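Local coordinates for DegV family protein (PDB 3FDJ) that is of unknown function but, as a member of the DegV family, probably binds a fatty acid, at residues E70-D75 with A99-E104. Numbering follows the deposited sequence.
Sequences EAFGDD and AVYLEE
Tyr101, near the end of helix 90-102, makes the whole of this contact from its side, laying its ring against Phe72 and sending its hydroxyl to the backbone beyond. Before it in sequence, Val100 turns to Leu69 on helix 65-72, one turn back from Phe72, and Tyr101 also touches Leu69, which extends the packing of the two helices, while His105 stacks on the tyrosine ring. CG of Tyr101 stands anti to the backbone N (chi1 -167°), and this carries the ring away from its own helix and across the end of the other. Phe72 meets one face of that ring in a T-shaped pair, its edge turned to the tyrosine face, with centroids 5.2 Å apart and planes at 80°. Phe72 CD2 comes to 3.6 Å from Tyr101 CD1, while Phe72 CB sits over the same ring as a CH-pi contact, 4.0 Å from the centroid.

Farther out along Tyr101, the turn that follows helix 65-72 bends round the ring's rim. It opens with Gly73, whose positive phi takes the chain out of the helix, and Gly73 O lies in the ring plane, 3.4 Å from Tyr101 CE1. At the end of the ring, Tyr101 OH donates a 2.7 Å hydrogen bond to Asp75 O, tilted 20° out of the carbonyl plane. The carboxylate of Asp75 leads away to a salt bridge with Arg5.

With a phenylalanine in place of Tyr101, Asp75 O would probably lose its hydroxyl donor and the turn would be less firmly tied. Tyr101 thus joins an apolar face to a polar end: the face of Tyr101 takes the edge of Phe72, both side chains touch Ile78 of strand 77-82, and the hydroxyl fastens the connection leading into that strand.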
loop_
_atom_site.group_PDB
_atom_site.type_symbol
_atom_site.label_atom_id
_atom_site.label_comp_id
_atom_site.label_asym_id
_atom_site.label_seq_id
_atom_site.Cartn_x
_atom_site.Cartn_y
_atom_site.Cartn_z
ATOM N N GLU A 70 -2.991 -21.102 0.004
ATOM C CA GLU A 70 -3.512 -21.206 -1.361
ATOM C C GLU A 70 -2.656 -20.348 -2.297
ATOM O O GLU A 70 -2.280 -20.789 -3.379
ATOM C CB GLU A 70 -4.971 -20.761 -1.417
ATOM C CG GLU A 70 -5.622 -20.914 -2.779
ATOM C CD GLU A 70 -7.102 -20.541 -2.791
ATOM O OE1 GLU A 70 -7.477 -19.466 -2.257
ATOM O OE2 GLU A 70 -7.886 -21.322 -3.363
ATOM N N ALA A 71 -2.298 -19.149 -1.856
ATOM C CA ALA A 71 -1.539 -18.224 -2.699
ATOM C C ALA A 71 -0.107 -18.657 -2.935
ATOM O O ALA A 71 0.488 -18.310 -3.953
ATOM C CB ALA A 71 -1.554 -16.821 -2.107
ATOM N N PHE A 72 0.475 -19.371 -1.971
ATOM C CA PHE A 72 1.848 -19.846 -2.115
ATOM C C PHE A 72 1.900 -20.940 -3.170
ATOM O O PHE A 72 2.923 -21.143 -3.803
ATOM C CB PHE A 72 2.402 -20.408 -0.795
ATOM C CG PHE A 72 2.525 -19.406 0.343
ATOM C CD1 PHE A 72 2.496 -18.035 0.145
ATOM C CD2 PHE A 72 2.734 -19.871 1.634
ATOM C CE1 PHE A 72 2.616 -17.146 1.206
ATOM C CE2 PHE A 72 2.879 -18.987 2.693
ATOM C CZ PHE A 72 2.804 -17.613 2.476
ATOM N N GLY A 73 0.801 -21.675 -3.315
ATOM C CA GLY A 73 0.717 -22.749 -4.275
ATOM C C GLY A 73 1.667 -23.861 -3.897
ATOM O O GLY A 73 1.598 -24.414 -2.781
ATOM N N ASP A 74 2.562 -24.202 -4.809
ATOM C CA ASP A 74 3.570 -25.209 -4.499
ATOM C C ASP A 74 4.959 -24.796 -4.997
ATOM O O ASP A 74 5.829 -25.623 -5.279
ATOM C CB ASP A 74 3.133 -26.588 -5.004
ATOM C CG ASP A 74 3.370 -26.779 -6.462
ATOM O OD1 ASP A 74 3.174 -25.806 -7.226
ATOM O OD2 ASP A 74 3.775 -27.913 -6.837
ATOM N N ASP A 75 5.194 -23.494 -5.053
ATOM C CA ASP A 75 6.483 -23.021 -5.533
ATOM C C ASP A 75 7.541 -23.082 -4.443
ATOM O O ASP A 75 7.252 -23.026 -3.247
ATOM C CB ASP A 75 6.329 -21.623 -6.135
ATOM C CG ASP A 75 5.674 -21.677 -7.509
ATOM O OD1 ASP A 75 5.925 -22.659 -8.254
ATOM O OD2 ASP A 75 4.878 -20.790 -7.856
ATOM N N ALA A 99 5.299 -20.672 8.256
ATOM C CA ALA A 99 5.677 -21.734 9.188
ATOM C C ALA A 99 5.087 -23.076 8.768
ATOM O O ALA A 99 5.772 -24.111 8.792
ATOM C CB ALA A 99 5.233 -21.361 10.603
ATOM N N VAL A 100 3.795 -23.068 8.458
ATOM C CA VAL A 100 3.112 -24.260 7.998
ATOM C C VAL A 100 3.671 -24.691 6.635
ATOM O O VAL A 100 3.936 -25.880 6.396
ATOM C CB VAL A 100 1.590 -24.009 7.902
ATOM C CG1 VAL A 100 0.893 -25.188 7.200
ATOM C CG2 VAL A 100 1.001 -23.759 9.337
ATOM N N TYR A 101 3.884 -23.732 5.752
ATOM C CA TYR A 101 4.355 -24.053 4.383
ATOM C C TYR A 101 5.731 -24.756 4.410
ATOM O O TYR A 101 5.952 -25.749 3.733
ATOM C CB TYR A 101 4.393 -22.787 3.544
ATOM C CG TYR A 101 4.558 -23.041 2.060
ATOM C CD1 TYR A 101 3.467 -23.428 1.289
ATOM C CD2 TYR A 101 5.792 -22.889 1.436
ATOM C CE1 TYR A 101 3.603 -23.668 -0.077
ATOM C CE2 TYR A 101 5.949 -23.119 0.073
ATOM C CZ TYR A 101 4.839 -23.499 -0.677
ATOM O OH TYR A 101 4.954 -23.733 -2.018
ATOM N N LEU A 102 6.636 -24.254 5.231
ATOM C CA LEU A 102 7.956 -24.861 5.361
ATOM C C LEU A 102 7.905 -26.250 5.994
ATOM O O LEU A 102 8.796 -27.061 5.777
ATOM C CB LEU A 102 8.899 -23.936 6.111
ATOM C CG LEU A 102 9.195 -22.618 5.379
ATOM C CD1 LEU A 102 10.149 -21.800 6.228
ATOM C CD2 LEU A 102 9.734 -22.758 3.944
ATOM N N GLU A 103 6.852 -26.560 6.744
ATOM C CA GLU A 103 6.678 -27.915 7.262
ATOM C C GLU A 103 6.054 -28.849 6.228
ATOM O O GLU A 103 5.949 -30.056 6.468
ATOM C CB GLU A 103 5.835 -27.891 8.538
ATOM C CG GLU A 103 6.561 -27.195 9.670
ATOM C CD GLU A 103 5.820 -27.265 11.000
ATOM O OE1 GLU A 103 4.744 -27.913 11.067
ATOM O OE2 GLU A 103 6.333 -26.676 11.981
ATOM N N GLU A 104 5.631 -28.273 5.096
ATOM C CA GLU A 104 4.987 -29.012 4.001
ATOM C C GLU A 104 5.810 -29.061 2.700
ATOM O O GLU A 104 5.509 -29.865 1.803
ATOM C CB GLU A 104 3.604 -28.403 3.750
ATOM C CG GLU A 104 2.674 -28.677 4.923
ATOM C CD GLU A 104 1.222 -28.239 4.715
ATOM O OE1 GLU A 104 0.913 -27.491 3.764
ATOM O OE2 GLU A 104 0.388 -28.653 5.547
#